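Local coordinates for core protein P7 (Pseudomonas phage phi12, PDB 2Q82) that is a structural protein of the phage core, probably serving the assembly and working of the viral polymerase complex, as its relatives in other cystoviruses do, at residues L26-V35 with P58-D66; N84-P92 with D101-M112. One frame throughout, in Å; residues are numbered along the deposited sequence.

Interaction 1: L26-V35 with P58-D66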
# COMPACT_ATOMS: atom_id res chain seq x y z
N LEU A 26 7.12 5.90 7.80
CA LEU A 26 7.23 4.50 8.10
C LEU A 26 8.69 4.11 8.03
O LEU A 26 9.33 4.34 7.01
CB LEU A 26 6.45 3.69 7.08
CG LEU A 26 6.74 2.19 7.17
CD1 LEU A 26 6.17 1.63 8.45
CD2 LEU A 26 6.15 1.48 5.99
N MSE A 27 9.25 3.56 9.11
CA MSE A 27 10.64 3.15 8.98
C MSE A 27 10.66 1.80 8.36
O MSE A 27 9.86 0.92 8.67
CB MSE A 27 11.43 2.96 10.26
CG MSE A 27 11.06 3.73 11.44
SE MSE A 27 11.83 5.44 11.35
CE MSE A 27 10.20 6.12 10.67
N VAL A 28 11.68 1.64 7.54
CA VAL A 28 11.90 0.45 6.79
C VAL A 28 13.28 -0.11 7.05
O VAL A 28 14.29 0.57 6.87
CB VAL A 28 11.72 0.77 5.34
CG1 VAL A 28 12.36 -0.26 4.50
CG2 VAL A 28 10.26 0.89 5.06
N MSE A 29 13.32 -1.37 7.42
CA MSE A 29 14.58 -2.00 7.76
C MSE A 29 14.94 -3.25 6.94
O MSE A 29 14.21 -4.23 6.95
CB MSE A 29 14.54 -2.35 9.24
CG MSE A 29 15.68 -3.21 9.73
SE MSE A 29 15.33 -3.98 11.50
CE MSE A 29 17.05 -4.89 11.67
N SER A 30 16.08 -3.19 6.24
CA SER A 30 16.56 -4.32 5.46
C SER A 30 17.14 -5.34 6.42
O SER A 30 18.11 -5.06 7.12
CB SER A 30 17.65 -3.90 4.49
OG SER A 30 18.17 -5.03 3.82
N HIS A 31 16.56 -6.54 6.41
CA HIS A 31 17.00 -7.55 7.35
C HIS A 31 16.40 -8.93 7.13
O HIS A 31 15.19 -9.07 6.94
CB HIS A 31 16.65 -7.05 8.75
CG HIS A 31 16.91 -8.03 9.84
ND1 HIS A 31 18.18 -8.29 10.33
CD2 HIS A 31 16.08 -8.79 10.57
CE1 HIS A 31 18.10 -9.16 11.31
NE2 HIS A 31 16.83 -9.49 11.48
N ASN A 32 17.26 -9.95 7.16
CA ASN A 32 16.84 -11.34 7.02
C ASN A 32 17.08 -11.97 8.37
O ASN A 32 18.13 -11.74 8.96
CB ASN A 32 17.70 -12.10 6.02
CG ASN A 32 17.37 -11.76 4.61
OD1 ASN A 32 16.21 -11.80 4.21
ND2 ASN A 32 18.38 -11.42 3.83
N GLY A 33 16.15 -12.78 8.85
CA GLY A 33 16.37 -13.40 10.14
C GLY A 33 15.31 -12.98 11.11
O GLY A 33 14.33 -12.35 10.72
N ASP A 34 15.47 -13.33 12.38
CA ASP A 34 14.47 -12.96 13.37
C ASP A 34 14.44 -11.46 13.53
O ASP A 34 15.47 -10.80 13.46
CB ASP A 34 14.77 -13.56 14.73
CG ASP A 34 15.07 -15.02 14.67
OD1 ASP A 34 14.15 -15.81 14.36
OD2 ASP A 34 16.24 -15.38 14.94
N VAL A 35 13.25 -10.94 13.78
CA VAL A 35 13.11 -9.51 13.95
C VAL A 35 13.55 -9.05 15.32
O VAL A 35 13.37 -9.74 16.32
CB VAL A 35 11.69 -9.07 13.78
CG1 VAL A 35 11.22 -9.42 12.43
CG2 VAL A 35 10.86 -9.72 14.79
N PRO A 58 4.13 4.26 16.07
CA PRO A 58 5.46 4.10 15.45
C PRO A 58 5.81 2.69 15.08
O PRO A 58 5.79 1.80 15.93
CB PRO A 58 6.40 4.68 16.47
CG PRO A 58 5.65 4.66 17.66
CD PRO A 58 4.31 5.11 17.24
N ALA A 59 6.26 2.52 13.85
CA ALA A 59 6.52 1.19 13.37
C ALA A 59 7.76 1.03 12.58
O ALA A 59 8.22 1.98 11.95
CB ALA A 59 5.38 0.84 12.47
N VAL A 60 8.32 -0.17 12.61
CA VAL A 60 9.48 -0.51 11.80
C VAL A 60 9.03 -1.72 10.99
O VAL A 60 8.71 -2.77 11.55
CB VAL A 60 10.71 -0.89 12.61
CG1 VAL A 60 11.81 -1.39 11.68
CG2 VAL A 60 11.20 0.32 13.39
N ALA A 61 8.98 -1.57 9.68
CA ALA A 61 8.61 -2.66 8.80
C ALA A 61 9.93 -3.29 8.40
O ALA A 61 10.82 -2.61 7.89
CB ALA A 61 7.88 -2.16 7.58
N VAL A 62 10.04 -4.60 8.63
CA VAL A 62 11.24 -5.35 8.32
C VAL A 62 11.11 -6.08 7.01
O VAL A 62 10.21 -6.91 6.82
CB VAL A 62 11.55 -6.36 9.43
CG1 VAL A 62 12.89 -7.02 9.17
CG2 VAL A 62 11.54 -5.66 10.77
N LEU A 63 12.03 -5.78 6.10
CA LEU A 63 12.04 -6.39 4.80
C LEU A 63 13.25 -7.23 4.52
O LEU A 63 14.38 -6.78 4.66
CB LEU A 63 11.99 -5.29 3.72
CG LEU A 63 10.59 -4.72 3.43
CD1 LEU A 63 10.07 -4.05 4.61
CD2 LEU A 63 10.64 -3.76 2.32
N GLY A 64 13.01 -8.47 4.13
CA GLY A 64 14.10 -9.36 3.77
C GLY A 64 13.95 -9.77 2.31
O GLY A 64 13.15 -9.21 1.55
N ASP A 65 14.71 -10.77 1.91
CA ASP A 65 14.67 -11.26 0.56
C ASP A 65 13.30 -11.58 0.07
O ASP A 65 13.03 -11.46 -1.11
CB ASP A 65 15.52 -12.50 0.46
CG ASP A 65 16.97 -12.18 0.39
OD1 ASP A 65 17.45 -11.26 1.05
OD2 ASP A 65 17.68 -12.87 -0.33
N ASP A 66 12.41 -11.99 0.96
CA ASP A 66 11.08 -12.34 0.52
C ASP A 66 10.22 -11.13 0.21
O ASP A 66 9.09 -11.28 -0.24
CB ASP A 66 10.42 -13.26 1.56
CG ASP A 66 10.20 -12.58 2.90
OD1 ASP A 66 10.92 -11.61 3.22
OD2 ASP A 66 9.31 -13.04 3.63
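Val-62 and Val-60 of strand 59-63 pack against Met-29 and Met-27 of strand 26-30 on one face of a parallel beta-sheet of strand order 2-3-1-4-5, in which strand 25-30 is central and strand 59-63 its neighbour. Both methionines are modelled as selenomethionine. The extended chain of Met-29 lays its CB against Val-60 CG1 at 3.8 Å and carries its SE past Val-62 CG2. Met-27 is bent instead, and its CG meets Val-60 CG2 before the SE end turns away toward strand 84-89. Val-62 works with both branches: CG1, anti to its backbone N (chi1 -174°), lies beside His-31 at the edge of the imidazole, while CG2 meets Val-35 CG1 at 4.1 Å. Strand 42-45 adds Val-43 and Arg-45 to this patch. On the other face Ala-61 CB touches Leu-26 CD1 at 4.2 Å, and Val-28 and Leu-63 turn toward Phe-74 of helix 68-76.

Between the faces the main chains are paired in parallel fashion. Ala-61 N to Met-27 O, Met-29 N to Ala-61 O, Leu-63 N to Met-29 O and His-31 N to Leu-63 O are near-straight bonds, each 2.8 Å; Met-27 N to Ala-59 O is weak.

Past the strand ends the chemistry becomes polar. His-31 NE2 donates to Asp-34 O at 2.7 Å, which ties its ring to the loop leading on to Val-35. Asn-32 grips Asp-65 twice: its OD1 receives Asp-65 N at 2.9 Å, in the carbonyl plane and on a lone pair. Asp-65 OD1 also binds Ser-97 OG, and Asn-32 ND2 reaches that same oxygen at 2.9 Å from above the carboxylate plane, 54° out of it.

Interaction 2: N84-P92 with D101-M112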
# COMPACT_ATOMS: atom_id res chain seq x y z
N ASN A 84 5.66 8.62 3.78
CA ASN A 84 7.09 8.79 3.70
C ASN A 84 7.79 7.56 4.24
O ASN A 84 7.41 7.02 5.24
CB ASN A 84 7.55 9.98 4.53
CG ASN A 84 8.93 10.41 4.16
OD1 ASN A 84 9.77 10.69 5.03
ND2 ASN A 84 9.20 10.47 2.87
N ILE A 85 8.85 7.15 3.54
CA ILE A 85 9.61 5.98 3.95
C ILE A 85 10.98 6.42 4.37
O ILE A 85 11.65 7.19 3.70
CB ILE A 85 9.77 5.02 2.80
CG1 ILE A 85 8.40 4.54 2.35
CG2 ILE A 85 10.67 3.86 3.18
CD1 ILE A 85 7.79 5.42 1.40
N ILE A 86 11.42 5.89 5.51
CA ILE A 86 12.72 6.21 6.01
C ILE A 86 13.47 4.90 6.12
O ILE A 86 13.04 4.00 6.84
CB ILE A 86 12.62 6.83 7.39
CG1 ILE A 86 12.04 8.25 7.31
CG2 ILE A 86 13.97 6.83 8.04
CD1 ILE A 86 11.57 8.83 8.64
N ARG A 87 14.59 4.79 5.42
CA ARG A 87 15.37 3.57 5.47
C ARG A 87 16.30 3.59 6.67
O ARG A 87 17.13 4.49 6.80
CB ARG A 87 16.18 3.46 4.20
CG ARG A 87 17.11 2.29 4.17
CD ARG A 87 17.85 2.33 2.87
NE ARG A 87 18.92 1.36 2.85
CZ ARG A 87 19.89 1.35 1.96
NH1 ARG A 87 19.94 2.27 1.00
NH2 ARG A 87 20.84 0.43 2.02
N VAL A 88 16.18 2.60 7.55
CA VAL A 88 17.03 2.60 8.72
C VAL A 88 18.11 1.54 8.79
O VAL A 88 17.94 0.40 8.35
CB VAL A 88 16.22 2.51 10.02
CG1 VAL A 88 15.29 3.69 10.12
CG2 VAL A 88 15.46 1.21 10.09
N VAL A 89 19.22 1.96 9.36
CA VAL A 89 20.36 1.10 9.54
C VAL A 89 20.90 1.22 10.95
O VAL A 89 20.41 2.01 11.75
CB VAL A 89 21.48 1.45 8.55
CG1 VAL A 89 21.03 1.12 7.14
CG2 VAL A 89 21.85 2.93 8.67
N ASP A 90 21.92 0.43 11.21
CA ASP A 90 22.59 0.40 12.50
C ASP A 90 21.69 -0.11 13.59
O ASP A 90 21.85 0.27 14.75
CB ASP A 90 23.11 1.78 12.88
CG ASP A 90 24.21 2.26 11.96
OD1 ASP A 90 24.92 1.41 11.38
OD2 ASP A 90 24.37 3.49 11.83
N VAL A 91 20.72 -0.95 13.24
CA VAL A 91 19.86 -1.52 14.26
C VAL A 91 20.72 -2.66 14.81
O VAL A 91 21.25 -3.47 14.07
CB VAL A 91 18.57 -2.08 13.67
CG1 VAL A 91 17.80 -2.79 14.75
CG2 VAL A 91 17.74 -0.93 13.09
N PRO A 92 20.84 -2.74 16.14
CA PRO A 92 21.66 -3.82 16.69
C PRO A 92 21.19 -5.18 16.27
O PRO A 92 20.03 -5.50 16.44
CB PRO A 92 21.55 -3.62 18.20
CG PRO A 92 21.12 -2.27 18.37
CD PRO A 92 20.31 -1.87 17.20
N ASP A 101 18.58 -3.97 0.07
CA ASP A 101 19.44 -2.81 0.07
C ASP A 101 19.59 -2.21 -1.33
O ASP A 101 19.60 -1.00 -1.49
CB ASP A 101 20.83 -3.16 0.57
CG ASP A 101 20.86 -3.44 2.05
OD1 ASP A 101 19.83 -3.25 2.74
OD2 ASP A 101 21.93 -3.85 2.52
N ALA A 102 19.74 -3.08 -2.32
CA ALA A 102 19.90 -2.62 -3.68
C ALA A 102 18.63 -1.94 -4.16
O ALA A 102 18.66 -0.88 -4.78
CB ALA A 102 20.22 -3.79 -4.59
N GLU A 103 17.51 -2.59 -3.86
CA GLU A 103 16.21 -2.09 -4.24
C GLU A 103 15.92 -0.73 -3.64
O GLU A 103 15.28 0.11 -4.26
CB GLU A 103 15.15 -3.06 -3.79
CG GLU A 103 15.32 -4.40 -4.40
CD GLU A 103 14.61 -4.50 -5.70
OE1 GLU A 103 14.81 -3.63 -6.57
OE2 GLU A 103 13.82 -5.46 -5.85
N LEU A 104 16.39 -0.51 -2.42
CA LEU A 104 16.16 0.75 -1.73
C LEU A 104 17.32 1.71 -1.89
O LEU A 104 17.42 2.68 -1.13
CB LEU A 104 15.98 0.52 -0.24
CG LEU A 104 14.99 -0.53 0.24
CD1 LEU A 104 15.12 -0.72 1.72
CD2 LEU A 104 13.60 -0.09 -0.10
N GLY A 105 18.21 1.46 -2.84
CA GLY A 105 19.36 2.33 -2.98
C GLY A 105 19.15 3.84 -3.07
O GLY A 105 20.00 4.62 -2.65
N ALA A 106 18.02 4.27 -3.61
CA ALA A 106 17.80 5.69 -3.74
C ALA A 106 17.40 6.34 -2.42
O ALA A 106 17.30 7.57 -2.33
CB ALA A 106 16.76 5.97 -4.80
N LEU A 107 17.16 5.52 -1.40
CA LEU A 107 16.80 6.06 -0.09
C LEU A 107 18.02 6.20 0.76
O LEU A 107 18.85 5.30 0.85
CB LEU A 107 15.83 5.15 0.65
CG LEU A 107 14.39 5.18 0.18
CD1 LEU A 107 14.35 5.00 -1.32
CD2 LEU A 107 13.62 4.08 0.88
N HIS A 108 18.10 7.36 1.38
CA HIS A 108 19.19 7.74 2.26
C HIS A 108 19.09 6.94 3.56
O HIS A 108 18.06 6.94 4.22
CB HIS A 108 19.07 9.23 2.52
CG HIS A 108 20.22 9.83 3.25
ND1 HIS A 108 20.46 11.19 3.26
CD2 HIS A 108 21.18 9.29 4.04
CE1 HIS A 108 21.50 11.46 4.01
NE2 HIS A 108 21.97 10.31 4.49
N GLU A 109 20.18 6.26 3.90
CA GLU A 109 20.27 5.45 5.11
C GLU A 109 20.25 6.33 6.34
O GLU A 109 21.05 7.26 6.45
CB GLU A 109 21.56 4.65 5.15
CG GLU A 109 21.74 3.70 4.00
CD GLU A 109 23.01 2.88 4.13
OE1 GLU A 109 23.41 2.58 5.28
OE2 GLU A 109 23.60 2.53 3.09
N VAL A 110 19.38 6.03 7.29
CA VAL A 110 19.32 6.81 8.49
C VAL A 110 19.65 5.90 9.65
O VAL A 110 19.18 4.77 9.70
CB VAL A 110 17.95 7.41 8.66
CG1 VAL A 110 17.79 8.00 10.03
CG2 VAL A 110 17.74 8.46 7.59
N SER A 111 20.46 6.38 10.58
CA SER A 111 20.83 5.54 11.70
C SER A 111 19.74 5.46 12.75
O SER A 111 19.28 6.46 13.29
CB SER A 111 22.14 5.98 12.34
OG SER A 111 22.35 5.30 13.55
N MSE A 112 19.33 4.23 13.04
CA MSE A 112 18.30 4.01 14.03
C MSE A 112 18.74 4.50 15.41
O MSE A 112 17.92 4.86 16.23
CB MSE A 112 17.96 2.54 14.13
CG MSE A 112 16.77 2.27 15.04
SE MSE A 112 15.10 2.65 14.09
CE MSE A 112 13.94 3.38 15.49
O HOH W 1 20.48 -1.32 4.63
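The guanidinium of Arg-87 is sandwiched between two parts of 101-112 inside a beta-alpha-beta unit made of strand 84-89, helix 98-103 and strand 109-111. Glu-109 CG sits over the centre of one face, 3.6 Å above the plane, and Asp-101 O lies over the opposite face. At the edge, NH1 donates to Leu-107 O at 3.2 Å, a somewhat bent bond, and a water in the guanidinium plane accepts from NH2 and donates to Asp-101 OD1. An extended chain, with CG anti to the backbone N (chi1 176°), carries the group out to the turn that follows the helix.

Both acids make long salt bridges to it. Glu-109 runs alongside Arg-87 with OE2 3.6 Å from Arg-87 NH2, well out of the guanidinium plane, and Asp-101, whose carboxylate is also bonded to Ser-30, makes a long, less certain bridge. Together they probably offset the positive charge of the partly enclosed guanidinium.

Lower down the arginine, its CB packs on Leu-107 CB, and Ile-85 CG2 meets Leu-107 CD2 at 3.7 Å. Toward the other end, Val-91 CG2 touches Met-112 CB at 3.6 Å, while the bent selenomethionine chain leads SE beside Val-88 CG1.

Parallel strand pairing runs through Val-110 N to Arg-87 O and Val-89 N to Val-110 O, each 2.8 Å. Ser-111, the N-cap of helix 112-127, marks where the strand gives way to the helix, and Met-112 N closes the pairing with an almost straight 2.8 Å bond to Val-89 O.

In the fold
From the N terminus, helix 15-23 leads into strand 25-30, and interaction 1 closes first, bringing 58-66 back beside 26-35 after an excursion through strand 42-45 and helix 49-52. Helix 68-76 then carries the chain to strand 84-89, which lies along the other edge of strand 25-30. Interaction 2 opens only there and closes a shorter loop through helix 98-103. The two are therefore in series, neither nested nor crossed. They meet where Leu-26 and Val-28 bond to the backbone of strand 84-89 and where Ser-30 OG reaches Asp-101 OD1, tying strand 25-30 to strand 84-89 and to helix 98-103; interaction 2 adds strand 109-111, outermost in this chain.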